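Penicillin binding protein 2X (Streptococcus thermophilus, PDB 5U47) probably acts as a transpeptidase that cross-links glycan strands of cell-wall peptidoglycan at the division septum, and is the kind of enzyme that beta-lactams acylate. Local coordinates at residues Met361-Ala365 with Met366-Val370; Ala691-Ala694 with Leu695-Lys699. The protein carries 1 engineered substitution. All coordinates share one frame; numbering follows the deposited sequence.

In the fold
Interaction 1, at residues 361-370, comes first along the chain and joins the end of helix 356-366 to the start of helix 368-377 in the transpeptidase domain. Interaction 2, at residues 691-699, follows more than 300 residues later in the second PASTA domain, in the loop between strands 683-687 and 700-706. Although they share no helix, strand or sheet, the two lie on the same side of the chain's centre, with their own centres 23 Å apart and their nearest atoms about 7 Å apart without touching. Each is a local turn that redirects the backbone, and their closeness reflects how the C-terminal PASTA module folds back beside the transpeptidase domain.

Interaction 1 of 2, residues Met361-Ala365 with Met366-Val370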
ATOM      1  N   MET A 361      -7.468  33.446   5.332  1.00 40.18           N
ATOM      2  CA  MET A 361      -7.576  34.650   4.503  1.00 42.82           C
ATOM      3  C   MET A 361      -7.323  34.329   3.021  1.00 42.14           C
ATOM      4  O   MET A 361      -8.030  34.840   2.145  1.00 42.33           O
ATOM      5  CB  MET A 361      -6.629  35.755   4.995  1.00 44.82           C
ATOM      6  CG  MET A 361      -7.119  36.459   6.246  1.00 46.89           C
ATOM      7  SD  MET A 361      -5.858  37.500   7.014  1.00 49.50           S
ATOM      8  CE  MET A 361      -6.831  38.419   8.204  1.00 53.17           C
ATOM      9  N   LEU A 362      -6.329  33.479   2.742  1.00 40.89           N
ATOM     10  CA  LEU A 362      -6.027  33.082   1.358  1.00 40.17           C
ATOM     11  C   LEU A 362      -7.202  32.318   0.750  1.00 39.56           C
ATOM     12  O   LEU A 362      -7.539  32.523  -0.422  1.00 38.83           O
ATOM     13  CB  LEU A 362      -4.738  32.244   1.273  1.00 39.53           C
ATOM     14  CG  LEU A 362      -3.416  32.985   1.522  1.00 40.25           C
ATOM     15  CD1 LEU A 362      -2.228  32.031   1.458  1.00 39.20           C
ATOM     16  CD2 LEU A 362      -3.248  34.133   0.530  1.00 42.27           C
ATOM     17  N   GLU A 363      -7.824  31.455   1.561  1.00 38.03           N
ATOM     18  CA  GLU A 363      -9.008  30.690   1.150  1.00 38.08           C
ATOM     19  C   GLU A 363     -10.176  31.616   0.792  1.00 41.48           C
ATOM     20  O   GLU A 363     -10.855  31.386  -0.205  1.00 41.21           O
ATOM     21  CB  GLU A 363      -9.439  29.715   2.255  1.00 37.29           C
ATOM     22  CG  GLU A 363     -10.512  28.701   1.852  1.00 36.77           C
ATOM     23  CD  GLU A 363     -11.940  29.240   1.816  1.00 38.21           C
ATOM     24  OE1 GLU A 363     -12.303  30.092   2.638  1.00 37.37           O
ATOM     25  OE2 GLU A 363     -12.715  28.782   0.952  1.00 39.36           O
ATOM     26  N   GLN A 364     -10.394  32.645   1.610  0.60 42.99           N
ATOM     27  CA  GLN A 364     -11.472  33.615   1.370  0.60 45.89           C
ATOM     28  C   GLN A 364     -11.202  34.469   0.128  0.60 46.81           C
ATOM     29  O   GLN A 364     -12.129  34.844  -0.577  0.60 48.09           O
ATOM     30  CB  GLN A 364     -11.680  34.515   2.592  0.60 47.57           C
ATOM     31  CG  GLN A 364     -12.220  33.791   3.820  0.60 47.02           C
ATOM     32  CD  GLN A 364     -12.438  34.712   5.011  0.60 48.76           C
ATOM     33  OE1 GLN A 364     -12.234  35.924   4.933  0.60 49.74           O
ATOM     34  NE2 GLN A 364     -12.858  34.132   6.122  0.60 49.75           N
ATOM     35  N   ALA A 365      -9.925  34.747  -0.134  1.00 47.49           N
ATOM     36  CA  ALA A 365      -9.512  35.557  -1.298  1.00 49.50           C
ATOM     37  C   ALA A 365      -9.745  34.832  -2.613  1.00 49.32           C
ATOM     38  O   ALA A 365     -10.010  35.462  -3.625  1.00 51.91           O
ATOM     39  CB  ALA A 365      -8.044  35.946  -1.186  1.00 50.33           C
ATOM     40  N   MET A 366      -9.606  33.512  -2.613  1.00 46.70           N
ATOM     41  CA  MET A 366      -9.874  32.758  -3.829  1.00 46.53           C
ATOM     42  C   MET A 366     -11.365  32.413  -3.843  1.00 45.78           C
ATOM     43  O   MET A 366     -11.970  32.337  -4.900  1.00 46.64           O
ATOM     44  CB  MET A 366      -8.949  31.532  -3.970  1.00 45.24           C
ATOM     45  CG  MET A 366      -9.199  30.364  -3.053  1.00 44.65           C
ATOM     46  SD  MET A 366      -7.989  29.037  -3.379  1.00 45.61           S
ATOM     47  CE  MET A 366      -6.553  29.649  -2.496  1.00 44.57           C
ATOM     48  N   GLY A 367     -11.947  32.245  -2.653  1.00 46.19           N
ATOM     49  CA  GLY A 367     -13.376  31.930  -2.512  1.00 46.17           C
ATOM     50  C   GLY A 367     -13.642  30.446  -2.347  1.00 45.71           C
ATOM     51  O   GLY A 367     -12.844  29.600  -2.798  1.00 42.07           O
ATOM     52  N   ASP A 368     -14.767  30.132  -1.700  1.00 46.10           N
ATOM     53  CA  ASP A 368     -15.179  28.746  -1.433  1.00 46.26           C
ATOM     54  C   ASP A 368     -15.287  27.875  -2.669  1.00 44.68           C
ATOM     55  O   ASP A 368     -14.800  26.757  -2.677  1.00 43.15           O
ATOM     56  CB  ASP A 368     -16.531  28.701  -0.704  1.00 48.26           C
ATOM     57  CG  ASP A 368     -16.426  29.057   0.780  1.00 49.57           C
ATOM     58  OD1 ASP A 368     -15.334  29.456   1.253  1.00 49.26           O
ATOM     59  OD2 ASP A 368     -17.453  28.924   1.478  1.00 50.67           O
ATOM     60  N   LYS A 369     -15.942  28.385  -3.702  1.00 45.06           N
ATOM     61  CA  LYS A 369     -16.141  27.627  -4.941  1.00 44.37           C
ATOM     62  C   LYS A 369     -14.807  27.188  -5.561  1.00 42.83           C
ATOM     63  O   LYS A 369     -14.630  26.002  -5.928  1.00 40.59           O
ATOM     64  CB  LYS A 369     -16.946  28.471  -5.929  1.00 47.11           C
ATOM     65  CG  LYS A 369     -17.068  27.927  -7.333  1.00 47.85           C
ATOM     66  CD  LYS A 369     -17.826  28.926  -8.194  1.00 50.97           C
ATOM     67  CE  LYS A 369     -17.711  28.614  -9.675  1.00 52.16           C
ATOM     68  NZ  LYS A 369     -18.114  27.222  -9.992  1.00 54.03           N
ATOM     69  N   VAL A 370     -13.882  28.142  -5.674  1.00 40.84           N
ATOM     70  CA  VAL A 370     -12.557  27.882  -6.237  1.00 40.20           C
ATOM     71  C   VAL A 370     -11.776  26.881  -5.369  1.00 39.12           C
ATOM     72  O   VAL A 370     -11.296  25.861  -5.872  1.00 37.67           O
ATOM     73  CB  VAL A 370     -11.761  29.198  -6.428  1.00 40.72           C
ATOM     74  CG1 VAL A 370     -10.304  28.909  -6.782  1.00 40.48           C
ATOM     75  CG2 VAL A 370     -12.407  30.060  -7.522  1.00 42.82           C
TER
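In E363 the CG lies anti to the backbone N (chi1 -170°), and a bend at chi2 (-79°) then carries the carboxylate out from the flank of the helix, where D368, past the turn, comes to meet it. There OE2 of E363 comes 2.7 Å from OD1 of D368, the two carboxylate planes being turned 42° against each other. Two acid oxygens this close would repel if both groups were charged, so one probably carries a proton. The E363 side chain also packs on I403 and A404, and D368 on S400 and I403, so helix 400-405 borders the acid pair.

M366 packs on the other neighbouring helix, 297-308, where it touches L301, A305 and N308. Its CG sits between the backbone N and carbonyl carbon and reaches 3.4 Å from E363 O, while the bend at the sulfur places CE 3.7 Å from L362 O. A long, unbranched and flexible chain suits this place, because it can run beside the last carbonyls of its own helix and still fill in against the next one.

The backbone finishes the helix in regular i to i+4 fashion: M366 N donates to L362 O at 3.2 Å, and G367 N to E363 O at 2.8 Å. G367 then leaves helical geometry with positive phi, a conformation in which a CB would press against the preceding carbonyl oxygen, which is why glycine fits here. D368 follows as the first residue of the next helix; an acid is a common choice in a first turn, where any negative charge would probably be favoured. The whole is a helix C-terminus ended by a glycine of positive phi that is also the N-cap of the next helix, joining helices 356-366 and 368-377 in the penicillin-binding transpeptidase fold.

Interaction 2 of 2, residues Ala691-Ala694 with Leu695-Lys699; sequences AGEA and LSKTK
A tight turn in the loop leading to the last strand of the second PASTA domain, strand 700-706, is built around one carbonyl oxygen, A694 O. Two donors from the following residues meet on it. K697 N reaches it at 3.3 Å in a weak i to i+3 bond, as in a beta turn over 694-697, and OG1 of T698 gives a much shorter bond of 2.7 Å. The hydroxyl approaches from above the carbonyl plane, 36° out of it. Threonine suits this buried place because its hydroxyl, anti to its own carbonyl carbon (chi1 -59°), points back at the carbonyl oxygen of A694.

L695, buried, packs its branched side chain on F649, L652 and I672 and on F666 and K670 of helix 660-670, joining the turn to the rest of the domain.

Along the outer surface, E693 bends at chi2 to bring OE1 to the CE-NZ end of the K697 chain, the two side chains crossing at a slant. Long, flexible, oppositely charged side chains can meet across the turn in this way, though the salt bridge is long: OE1 of E693 lies 3.5 Å from CE of K697 and 3.8 Å from its NZ.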
ATOM      1  N   ALA A 691     -11.790  21.517 -16.304  1.00 32.21           N
ATOM      2  CA  ALA A 691     -12.368  20.320 -15.733  1.00 31.18           C
ATOM      3  C   ALA A 691     -13.544  20.727 -14.858  1.00 32.59           C
ATOM      4  O   ALA A 691     -13.501  21.761 -14.193  1.00 31.82           O
ATOM      5  CB  ALA A 691     -11.331  19.579 -14.908  1.00 32.33           C
ATOM      6  N   GLY A 692     -14.608  19.935 -14.890  1.00 32.51           N
ATOM      7  CA  GLY A 692     -15.784  20.220 -14.063  1.00 35.62           C
ATOM      8  C   GLY A 692     -16.931  20.951 -14.756  1.00 37.06           C
ATOM      9  O   GLY A 692     -18.007  21.077 -14.179  1.00 38.23           O
ATOM     10  N   GLU A 693     -16.713  21.441 -15.977  1.00 36.42           N
ATOM     11  CA  GLU A 693     -17.772  22.109 -16.732  1.00 37.96           C
ATOM     12  C   GLU A 693     -18.765  21.049 -17.178  1.00 36.68           C
ATOM     13  O   GLU A 693     -18.383  19.900 -17.434  1.00 32.61           O
ATOM     14  CB  GLU A 693     -17.200  22.829 -17.950  1.00 41.39           C
ATOM     15  CG  GLU A 693     -16.269  23.983 -17.613  1.00 46.25           C
ATOM     16  CD  GLU A 693     -16.986  25.195 -17.050  1.00 54.77           C
ATOM     17  OE1 GLU A 693     -18.085  25.549 -17.549  1.00 61.53           O
ATOM     18  OE2 GLU A 693     -16.427  25.815 -16.116  1.00 61.75           O
ATOM     19  N   ALA A 694     -20.036  21.425 -17.261  1.00 34.17           N
ATOM     20  CA  ALA A 694     -21.083  20.497 -17.673  1.00 34.03           C
ATOM     21  C   ALA A 694     -20.839  19.951 -19.088  1.00 32.77           C
ATOM     22  O   ALA A 694     -20.559  20.716 -20.015  1.00 31.30           O
ATOM     23  CB  ALA A 694     -22.454  21.184 -17.602  1.00 36.19           C
ATOM     24  N   LEU A 695     -20.921  18.630 -19.248  1.00 31.43           N
ATOM     25  CA  LEU A 695     -20.775  18.014 -20.571  1.00 32.21           C
ATOM     26  C   LEU A 695     -21.919  18.435 -21.514  1.00 33.34           C
ATOM     27  O   LEU A 695     -21.699  18.602 -22.720  1.00 33.43           O
ATOM     28  CB  LEU A 695     -20.720  16.489 -20.461  1.00 32.60           C
ATOM     29  CG  LEU A 695     -19.475  15.954 -19.747  1.00 32.32           C
ATOM     30  CD1 LEU A 695     -19.617  14.475 -19.468  1.00 34.02           C
ATOM     31  CD2 LEU A 695     -18.232  16.243 -20.575  1.00 30.83           C
ATOM     32  N   SER A 696     -23.111  18.635 -20.947  1.00 34.26           N
ATOM     33  CA  SER A 696     -24.295  19.047 -21.705  1.00 35.98           C
ATOM     34  C   SER A 696     -24.126  20.383 -22.427  1.00 35.85           C
ATOM     35  O   SER A 696     -24.825  20.642 -23.398  1.00 37.24           O
ATOM     36  CB  SER A 696     -25.515  19.138 -20.786  1.00 38.11           C
ATOM     37  OG  SER A 696     -25.333  20.148 -19.804  1.00 37.07           O
ATOM     38  N   LYS A 697     -23.240  21.241 -21.943  1.00 36.72           N
ATOM     39  CA  LYS A 697     -22.996  22.509 -22.637  1.00 40.40           C
ATOM     40  C   LYS A 697     -21.633  22.576 -23.348  1.00 38.90           C
ATOM     41  O   LYS A 697     -21.314  23.590 -23.963  1.00 38.69           O
ATOM     42  CB  LYS A 697     -23.175  23.707 -21.706  1.00 43.80           C
ATOM     43  CG  LYS A 697     -22.031  24.002 -20.764  1.00 46.46           C
ATOM     44  CD  LYS A 697     -22.182  25.414 -20.200  1.00 51.34           C
ATOM     45  CE  LYS A 697     -20.897  25.907 -19.546  1.00 53.94           C
ATOM     46  NZ  LYS A 697     -21.004  27.365 -19.222  1.00 57.60           N
ATOM     47  N   THR A 698     -20.863  21.488 -23.292  1.00 36.73           N
ATOM     48  CA  THR A 698     -19.552  21.443 -23.902  1.00 36.57           C
ATOM     49  C   THR A 698     -19.665  20.801 -25.290  1.00 37.71           C
ATOM     50  O   THR A 698     -19.917  19.597 -25.397  1.00 38.39           O
ATOM     51  CB  THR A 698     -18.587  20.647 -22.995  1.00 37.04           C
ATOM     52  OG1 THR A 698     -18.517  21.278 -21.697  1.00 38.56           O
ATOM     53  CG2 THR A 698     -17.188  20.593 -23.604  1.00 37.42           C
ATOM     54  N   LYS A 699     -19.483  21.603 -26.342  1.00 35.37           N
ATOM     55  CA  LYS A 699     -19.617  21.111 -27.722  1.00 37.58           C
ATOM     56  C   LYS A 699     -18.278  20.947 -28.403  1.00 35.54           C
ATOM     57  O   LYS A 699     -18.127  20.100 -29.286  1.00 34.05           O
ATOM     58  CB  LYS A 699     -20.429  22.102 -28.567  1.00 41.17           C
ATOM     59  CG  LYS A 699     -21.736  22.590 -27.951  1.00 45.65           C
ATOM     60  CD  LYS A 699     -22.670  21.453 -27.563  1.00 48.57           C
ATOM     61  CE  LYS A 699     -23.997  21.992 -27.047  1.00 52.83           C
ATOM     62  NZ  LYS A 699     -24.923  20.892 -26.663  1.00 55.43           N
TER